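Local coordinates for GDP-perosamine synthase (PDB 3BN1), which catalyses the pyridoxal 5'-phosphate-dependent transfer of an amino group from L-glutamate to GDP-4-keto-6-deoxy-D-mannose, forming GDP-perosamine for the O-antigen of lipopolysaccharide, at residues 41-46 / 244-249; 133-138 / 318-323; 277-280 / 284-287. All blocks are in the same frame, centred on the assembly; numbering follows the deposited sequence.

Contact 1: residues 41-46 / 244-249; sequences VEFEKA and AQLERV
L246 reaches from helix 236-247 to helix 38-51 and meets F43 and A46 there, with one methyl group, CD2, making both contacts. The tighter is with A46, where L246 CD2 lies 3.5 Å from A46 CB, closer than carbons usually approach. L246 CD2 also stands at the edge of the F43 ring, near its plane, 4.0 Å from F43 CE1. In L246, CG is anti to the backbone N (chi1 -176°), which directs the branch toward helix 38-51. F43 adopts a similar torsion (chi1 -173°), and its ring swings round to the leucine although its CB does not aim there.

No hydrogen bond or salt bridge spans the two segments; the nearest charged groups are of like sign, E42 OE1 and E247 OE2, and stand 6.9 Å apart. Polar side chains are instead held by other parts of the chain: E44 forms salt bridges with R210 and R213, and Q245 OE1 accepts a hydrogen bond from the backbone N of T191, shortly after K188, the probable pyridoxal phosphate lysine. The F43 ring also meets that of F184, while A46 and L246 extend the apolar packing to L243 and to F47 and Y50 respectively. This is plain helix-to-helix packing, typical of the helices packed against the mixed sheet of the large domain in the aspartate aminotransferase fold.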
loop_
_atom_site.group_PDB
_atom_site.type_symbol
_atom_site.label_atom_id
_atom_site.label_comp_id
_atom_site.label_asym_id
_atom_site.label_seq_id
_atom_site.Cartn_x
_atom_site.Cartn_y
_atom_site.Cartn_z
ATOM N N VAL A 41 3.591 15.834 -6.382
ATOM C CA VAL A 41 4.838 16.410 -6.825
ATOM C C VAL A 41 5.292 17.529 -5.836
ATOM O O VAL A 41 6.491 17.681 -5.550
ATOM C CB VAL A 41 4.619 16.918 -8.270
ATOM C CG1 VAL A 41 3.731 18.157 -8.253
ATOM C CG2 VAL A 41 5.931 17.108 -9.011
ATOM N N GLU A 42 4.338 18.338 -5.364
ATOM C CA GLU A 42 4.693 19.418 -4.438
ATOM C C GLU A 42 5.241 18.889 -3.131
ATOM O O GLU A 42 6.260 19.356 -2.627
ATOM C CB GLU A 42 3.537 20.357 -4.147
ATOM C CG GLU A 42 3.131 21.161 -5.356
ATOM C CD GLU A 42 2.098 22.223 -5.021
ATOM O OE1 GLU A 42 1.251 21.951 -4.146
ATOM O OE2 GLU A 42 2.141 23.314 -5.630
ATOM N N PHE A 43 4.548 17.905 -2.599
ATOM C CA PHE A 43 4.990 17.287 -1.363
ATOM C C PHE A 43 6.358 16.628 -1.552
ATOM O O PHE A 43 7.292 16.847 -0.751
ATOM C CB PHE A 43 3.943 16.228 -0.956
ATOM C CG PHE A 43 4.193 15.629 0.406
ATOM C CD1 PHE A 43 4.846 16.376 1.409
ATOM C CD2 PHE A 43 3.813 14.302 0.680
ATOM C CE1 PHE A 43 5.065 15.817 2.686
ATOM C CE2 PHE A 43 4.069 13.728 1.968
ATOM C CZ PHE A 43 4.689 14.484 2.963
ATOM N N GLU A 44 6.556 15.916 -2.659
ATOM C CA GLU A 44 7.864 15.319 -2.831
ATOM C C GLU A 44 8.915 16.409 -2.920
ATOM O O GLU A 44 9.984 16.286 -2.353
ATOM C CB GLU A 44 7.952 14.375 -4.061
ATOM C CG GLU A 44 7.061 13.070 -3.956
ATOM C CD GLU A 44 7.101 12.210 -5.208
ATOM O OE1 GLU A 44 7.268 12.825 -6.295
ATOM O OE2 GLU A 44 6.978 10.950 -5.118
ATOM N N LYS A 45 8.591 17.462 -3.659
ATOM C CA LYS A 45 9.520 18.567 -3.820
ATOM C C LYS A 45 9.920 19.180 -2.482
ATOM O O LYS A 45 11.091 19.333 -2.163
ATOM C CB LYS A 45 8.848 19.637 -4.674
ATOM C CG LYS A 45 9.780 20.249 -5.709
ATOM C CD LYS A 45 9.704 21.778 -5.714
ATOM C CE LYS A 45 10.641 22.433 -4.686
ATOM N NZ LYS A 45 11.607 23.416 -5.275
ATOM N N ALA A 46 8.924 19.650 -1.760
ATOM C CA ALA A 46 9.166 20.277 -0.460
ATOM C C ALA A 46 9.904 19.336 0.475
ATOM O O ALA A 46 10.662 19.748 1.352
ATOM C CB ALA A 46 7.805 20.589 0.178
ATOM N N ALA A 244 0.531 20.048 3.725
ATOM C CA ALA A 244 0.067 20.986 4.763
ATOM C C ALA A 244 0.791 20.711 6.097
ATOM O O ALA A 244 1.113 21.630 6.857
ATOM C CB ALA A 244 -1.443 20.894 4.918
ATOM N N GLN A 245 1.071 19.446 6.395
ATOM C CA GLN A 245 1.778 19.130 7.651
ATOM C C GLN A 245 3.180 19.683 7.569
ATOM O O GLN A 245 3.681 20.231 8.552
ATOM C CB GLN A 245 1.907 17.618 7.830
ATOM C CG GLN A 245 0.596 16.992 8.204
ATOM C CD GLN A 245 0.371 17.039 9.724
ATOM O OE1 GLN A 245 0.977 16.273 10.489
ATOM N NE2 GLN A 245 -0.459 17.992 10.163
ATOM N N LEU A 246 3.822 19.459 6.418
ATOM C CA LEU A 246 5.204 19.898 6.276
ATOM C C LEU A 246 5.368 21.402 6.354
ATOM O O LEU A 246 6.383 21.873 6.850
ATOM C CB LEU A 246 5.905 19.319 5.045
ATOM C CG LEU A 246 7.376 19.493 4.614
ATOM C CD1 LEU A 246 8.468 19.056 5.589
ATOM C CD2 LEU A 246 7.649 18.875 3.223
ATOM N N GLU A 247 4.390 22.140 5.828
ATOM C CA GLU A 247 4.412 23.600 5.921
ATOM C C GLU A 247 4.497 24.058 7.365
ATOM O O GLU A 247 4.883 25.182 7.659
ATOM C CB GLU A 247 3.126 24.179 5.345
ATOM C CG GLU A 247 2.931 23.955 3.863
ATOM C CD GLU A 247 1.515 24.334 3.406
ATOM O OE1 GLU A 247 0.581 24.334 4.242
ATOM O OE2 GLU A 247 1.318 24.593 2.194
ATOM N N ARG A 248 4.106 23.210 8.292
ATOM C CA ARG A 248 4.119 23.654 9.662
ATOM C C ARG A 248 5.047 22.789 10.473
ATOM O O ARG A 248 4.904 22.728 11.679
ATOM C CB ARG A 248 2.689 23.622 10.197
ATOM C CG ARG A 248 1.928 24.952 9.890
ATOM C CD ARG A 248 0.527 24.987 10.438
ATOM N NE ARG A 248 0.509 24.935 11.895
ATOM C CZ ARG A 248 0.793 25.975 12.666
ATOM N NH1 ARG A 248 0.762 25.843 13.985
ATOM N NH2 ARG A 248 1.118 27.136 12.101
ATOM N N VAL A 249 5.995 22.151 9.804
ATOM C CA VAL A 249 6.898 21.221 10.473
ATOM C C VAL A 249 7.630 21.863 11.646
ATOM O O VAL A 249 7.711 21.304 12.745
ATOM C CB VAL A 249 7.914 20.562 9.508
ATOM C CG1 VAL A 249 9.023 21.543 9.144
ATOM C CG2 VAL A 249 8.559 19.351 10.175
#

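Contact 2: residues 133-138 / 318-323; sequences VHLYGQ and PVFHPM
The rings of Y136 and F320 lie nearly parallel, with planes 9° apart, but strongly offset, with centroids 5.9 Å apart and little overlap. L135 CB covers one face of the Y136 ring, 4.0 Å above the plane and displaced toward the rim. The V319 methyl CG2 and F320 CE2 both approach the tyrosine ring obliquely, and F320 in turn receives the Y136 hydroxyl and the L135 methyl CD2 from oblique directions.

The closest meeting is polar against aromatic: Y136 OH stands 3.2 Å from F320 CD2. Ring carbons follow behind it, with Y136 CE1 at 3.9 Å from F320 CE2. In Y136, CG is anti to the carbonyl carbon (chi1 -53°), and this turns the ring to F320 although its CB does not aim at that segment. L135 CD2 lies 3.6 Å from F320 CE2. V319 completes the group by bringing CG2 to within 3.8 Å of Y136 OH. None of these contacts is a hydrogen bond; the interface is van der Waals packing round the hydroxyl end of Y136 and the CD2-CE2 side of F320.

The backbone of 133-138 presents Y136 from a tight turn, in which Q138 N bonds to L135 O at 3.2 Å; Y136 and G137 both have positive phi there, as in a type I' turn. E162 accepts a hydrogen bond from Y136 N and also touches F320. Along 318-323, P318 and H321 also pack on Y223 of the second subunit, and H321 meets its W224. F320 lies near the bound 2-oxoglutarate, whose pocket includes R317. The arrangement joins a loop of the large domain to the C-terminal one beside the active site of a PLP-dependent aminotransferase of the aspartate aminotransferase fold.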
loop_
_atom_site.group_PDB
_atom_site.type_symbol
_atom_site.label_atom_id
_atom_site.label_comp_id
_atom_site.label_asym_id
_atom_site.label_seq_id
_atom_site.Cartn_x
_atom_site.Cartn_y
_atom_site.Cartn_z
ATOM N N VAL A 133 18.239 2.439 12.422
ATOM C CA VAL A 133 16.913 2.953 12.665
ATOM C C VAL A 133 17.055 4.088 13.686
ATOM O O VAL A 133 17.597 3.876 14.773
ATOM C CB VAL A 133 15.963 1.895 13.215
ATOM C CG1 VAL A 133 14.602 2.509 13.547
ATOM C CG2 VAL A 133 15.902 0.678 12.281
ATOM N N HIS A 134 16.488 5.254 13.353
ATOM C CA HIS A 134 16.562 6.422 14.252
ATOM C C HIS A 134 15.355 6.389 15.230
ATOM O O HIS A 134 14.347 7.038 15.037
ATOM C CB HIS A 134 16.657 7.740 13.424
ATOM C CG HIS A 134 17.638 7.694 12.286
ATOM N ND1 HIS A 134 18.910 7.178 12.416
ATOM C CD2 HIS A 134 17.589 8.236 11.040
ATOM C CE1 HIS A 134 19.566 7.312 11.275
ATOM N NE2 HIS A 134 18.798 7.977 10.427
ATOM N N LEU A 135 15.481 5.612 16.305
ATOM C CA LEU A 135 14.378 5.424 17.228
ATOM C C LEU A 135 13.998 6.654 18.040
ATOM O O LEU A 135 14.879 7.343 18.559
ATOM C CB LEU A 135 14.786 4.322 18.179
ATOM C CG LEU A 135 14.682 2.884 17.694
ATOM C CD1 LEU A 135 14.931 1.953 18.929
ATOM C CD2 LEU A 135 13.308 2.657 17.041
ATOM N N TYR A 136 12.692 6.874 18.211
ATOM C CA TYR A 136 12.194 7.974 19.041
ATOM C C TYR A 136 12.493 9.397 18.544
ATOM O O TYR A 136 12.063 10.409 19.130
ATOM C CB TYR A 136 12.582 7.704 20.497
ATOM C CG TYR A 136 12.081 6.317 20.835
ATOM C CD1 TYR A 136 10.855 5.898 20.300
ATOM C CD2 TYR A 136 12.889 5.394 21.447
ATOM C CE1 TYR A 136 10.400 4.634 20.438
ATOM C CE2 TYR A 136 12.417 4.105 21.666
ATOM C CZ TYR A 136 11.177 3.747 21.160
ATOM O OH TYR A 136 10.674 2.487 21.338
ATOM N N GLY A 137 13.159 9.468 17.401
ATOM C CA GLY A 137 13.445 10.794 16.851
ATOM C C GLY A 137 14.903 11.171 16.960
ATOM O O GLY A 137 15.288 12.322 16.701
ATOM N N GLN A 138 15.725 10.206 17.353
ATOM C CA GLN A 138 17.144 10.470 17.520
ATOM C C GLN A 138 17.922 9.703 16.454
ATOM O O GLN A 138 17.834 8.458 16.426
ATOM C CB GLN A 138 17.602 9.943 18.900
ATOM C CG GLN A 138 19.063 10.182 19.205
ATOM C CD GLN A 138 19.401 10.322 20.685
ATOM O OE1 GLN A 138 20.190 11.229 21.036
ATOM N NE2 GLN A 138 18.763 9.526 21.563
ATOM N N PRO A 318 4.953 0.178 25.692
ATOM C CA PRO A 318 6.262 -0.367 25.928
ATOM C C PRO A 318 7.215 -0.029 24.815
ATOM O O PRO A 318 6.842 0.264 23.658
ATOM C CB PRO A 318 6.007 -1.869 25.977
ATOM C CG PRO A 318 4.763 -2.093 25.204
ATOM C CD PRO A 318 4.071 -0.773 24.992
ATOM N N VAL A 319 8.483 -0.059 25.187
ATOM C CA VAL A 319 9.466 0.076 24.116
ATOM C C VAL A 319 9.274 -1.198 23.259
ATOM O O VAL A 319 8.912 -2.275 23.731
ATOM C CB VAL A 319 10.876 0.183 24.723
ATOM C CG1 VAL A 319 11.935 -0.331 23.809
ATOM C CG2 VAL A 319 11.115 1.672 25.055
ATOM N N PHE A 320 9.516 -1.090 21.977
ATOM C CA PHE A 320 9.328 -2.239 21.093
ATOM C C PHE A 320 9.943 -3.487 21.615
ATOM O O PHE A 320 11.038 -3.431 22.195
ATOM C CB PHE A 320 10.103 -1.955 19.821
ATOM C CG PHE A 320 9.632 -0.737 19.102
ATOM C CD1 PHE A 320 8.378 -0.736 18.527
ATOM C CD2 PHE A 320 10.478 0.366 18.910
ATOM C CE1 PHE A 320 7.897 0.352 17.846
ATOM C CE2 PHE A 320 10.034 1.507 18.148
ATOM C CZ PHE A 320 8.748 1.493 17.651
ATOM N N HIS A 321 9.286 -4.624 21.348
ATOM C CA HIS A 321 9.851 -5.907 21.785
ATOM C C HIS A 321 10.933 -6.218 20.811
ATOM O O HIS A 321 10.688 -6.121 19.608
ATOM C CB HIS A 321 8.832 -7.074 21.706
ATOM C CG HIS A 321 7.626 -6.877 22.555
ATOM N ND1 HIS A 321 7.689 -6.282 23.799
ATOM C CD2 HIS A 321 6.317 -7.138 22.324
ATOM C CE1 HIS A 321 6.470 -6.177 24.297
ATOM N NE2 HIS A 321 5.621 -6.708 23.433
ATOM N N PRO A 322 12.088 -6.674 21.306
ATOM C CA PRO A 322 13.157 -7.034 20.395
ATOM C C PRO A 322 12.631 -8.107 19.408
ATOM O O PRO A 322 11.902 -9.024 19.794
ATOM C CB PRO A 322 14.222 -7.597 21.342
ATOM C CG PRO A 322 14.069 -6.818 22.609
ATOM C CD PRO A 322 12.552 -6.634 22.717
ATOM N N MET A 323 13.061 -8.031 18.161
ATOM C CA MET A 323 12.575 -8.994 17.163
ATOM C C MET A 323 12.782 -10.429 17.595
ATOM O O MET A 323 11.980 -11.318 17.329
ATOM C CB MET A 323 13.458 -8.918 15.906
ATOM C CG MET A 323 13.412 -7.549 15.224
ATOM S SD MET A 323 11.814 -7.105 14.505
ATOM C CE MET A 323 10.847 -6.568 16.131
#

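Contact 3: residues 277-280 / 284-287; sequences PHVA and RHVF
The connection between the antiparallel neighbours 274-275 and 290-294 of the C-terminal sheet folds back on itself here, so that P277 and V279 from its first half face H285 and F287 from its second. The ring of F287 takes both apolar partners along its rim. P277 CG lies in the ring plane at the edge, 3.6 Å from F287 CE1, the two side chains crossing at about a right angle. V279 CG2 comes in near the same plane, 3.7 Å from F287 CZ. The other methyl, V279 CG1, turns to the base of the histidine, 4.1 Å from H285 CB. In V279, CG1 is anti to the backbone N (chi1 179°), a torsion that splits the two methyls between the two neighbours.

Outside the loop, F287 rests on V260 of helix 249-266, while R284 forms a salt bridge with E257 of that helix. The H278 carbonyl and the A280 amide both bind the side chain of Q138, tying this half of the loop to the 133-138 segment.

H285 and F287 cover each other face to face: F287 CE2 sits over the centre of the imidazole and H285 CE1 over the centre of the phenyl ring, each 3.5 Å above the plane. The rotation of the imidazole is also held by a hydrogen bond from F287 N to H285 ND1, 3.0 Å long with an angle of 147° at the hydrogen, the donor lying 15° from the imidazole plane.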
loop_
_atom_site.group_PDB
_atom_site.type_symbol
_atom_site.label_atom_id
_atom_site.label_comp_id
_atom_site.label_asym_id
_atom_site.label_seq_id
_atom_site.Cartn_x
_atom_site.Cartn_y
_atom_site.Cartn_z
ATOM N N PRO A 277 15.519 9.969 28.985
ATOM C CA PRO A 277 16.175 9.660 27.731
ATOM C C PRO A 277 17.496 10.415 27.531
ATOM O O PRO A 277 17.526 11.630 27.602
ATOM C CB PRO A 277 15.165 10.105 26.679
ATOM C CG PRO A 277 14.353 11.203 27.292
ATOM C CD PRO A 277 14.241 10.690 28.760
ATOM N N HIS A 278 18.582 9.711 27.241
ATOM C CA HIS A 278 19.836 10.421 27.022
ATOM C C HIS A 278 19.755 11.059 25.642
ATOM O O HIS A 278 19.239 10.494 24.650
ATOM C CB HIS A 278 20.987 9.409 27.059
ATOM C CG HIS A 278 22.307 9.962 26.628
ATOM N ND1 HIS A 278 22.972 10.919 27.361
ATOM C CD2 HIS A 278 23.076 9.706 25.539
ATOM C CE1 HIS A 278 24.088 11.247 26.733
ATOM N NE2 HIS A 278 24.172 10.527 25.627
ATOM N N VAL A 279 20.282 12.269 25.571
ATOM C CA VAL A 279 20.294 12.946 24.285
ATOM C C VAL A 279 21.708 13.185 23.752
ATOM O O VAL A 279 22.447 14.005 24.321
ATOM C CB VAL A 279 19.607 14.290 24.430
ATOM C CG1 VAL A 279 19.610 15.045 23.110
ATOM C CG2 VAL A 279 18.228 13.978 24.871
ATOM N N ALA A 280 22.058 12.536 22.646
ATOM C CA ALA A 280 23.389 12.758 22.031
ATOM C C ALA A 280 23.569 14.203 21.560
ATOM O O ALA A 280 22.650 14.808 21.005
ATOM C CB ALA A 280 23.580 11.817 20.820
ATOM N N ARG A 284 19.903 17.480 16.382
ATOM C CA ARG A 284 18.580 17.575 17.011
ATOM C C ARG A 284 17.889 16.244 17.116
ATOM O O ARG A 284 17.774 15.497 16.122
ATOM C CB ARG A 284 17.675 18.419 16.127
ATOM C CG ARG A 284 16.328 18.703 16.751
ATOM C CD ARG A 284 15.488 19.640 15.893
ATOM N NE ARG A 284 14.424 20.283 16.697
ATOM C CZ ARG A 284 13.637 21.249 16.221
ATOM N NH1 ARG A 284 13.756 21.603 14.944
ATOM N NH2 ARG A 284 12.737 21.860 16.990
ATOM N N HIS A 285 17.376 16.004 18.312
ATOM C CA HIS A 285 16.586 14.831 18.624
ATOM C C HIS A 285 15.161 15.381 18.603
ATOM O O HIS A 285 14.792 16.300 19.359
ATOM C CB HIS A 285 16.966 14.418 20.009
ATOM C CG HIS A 285 16.310 13.170 20.476
ATOM N ND1 HIS A 285 15.016 12.840 20.133
ATOM C CD2 HIS A 285 16.740 12.225 21.354
ATOM C CE1 HIS A 285 14.676 11.731 20.760
ATOM N NE2 HIS A 285 15.703 11.325 21.491
ATOM N N VAL A 286 14.368 14.898 17.658
ATOM C CA VAL A 286 13.020 15.407 17.485
ATOM C C VAL A 286 11.950 14.836 18.432
ATOM O O VAL A 286 10.834 15.365 18.510
ATOM C CB VAL A 286 12.585 15.476 16.019
ATOM C CG1 VAL A 286 13.471 16.486 15.210
ATOM C CG2 VAL A 286 12.481 14.087 15.448
ATOM N N PHE A 287 12.313 13.834 19.220
ATOM C CA PHE A 287 11.368 13.337 20.210
ATOM C C PHE A 287 9.985 12.861 19.737
ATOM O O PHE A 287 8.915 13.309 20.212
ATOM C CB PHE A 287 11.310 14.326 21.384
ATOM C CG PHE A 287 12.453 14.171 22.356
ATOM C CD1 PHE A 287 12.446 13.144 23.313
ATOM C CD2 PHE A 287 13.578 14.973 22.266
ATOM C CE1 PHE A 287 13.540 12.934 24.215
ATOM C CE2 PHE A 287 14.645 14.811 23.173
ATOM C CZ PHE A 287 14.642 13.775 24.133
#

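How the contacts relate
Contact 1 stands apart, its centre about 26 Å from that of contact 2 and about 24 Å from that of contact 3; it belongs to the helices of the large domain and is purely apolar, a leucine methyl against an alanine and the edge of a phenylalanine ring. Contacts 2 and 3 are neighbours, with centres about 13 Å apart, and share a join: Q138 reaches into contact 3, and G137 O accepts a hydrogen bond from V286 N. Both are built from loops and led by rings, but contact 2 is buried, like contact 1, and lies near the ligand and the subunit interface, whereas contact 3 is only partly buried, local in sequence, and nested within the chain loop that contact 2 closes.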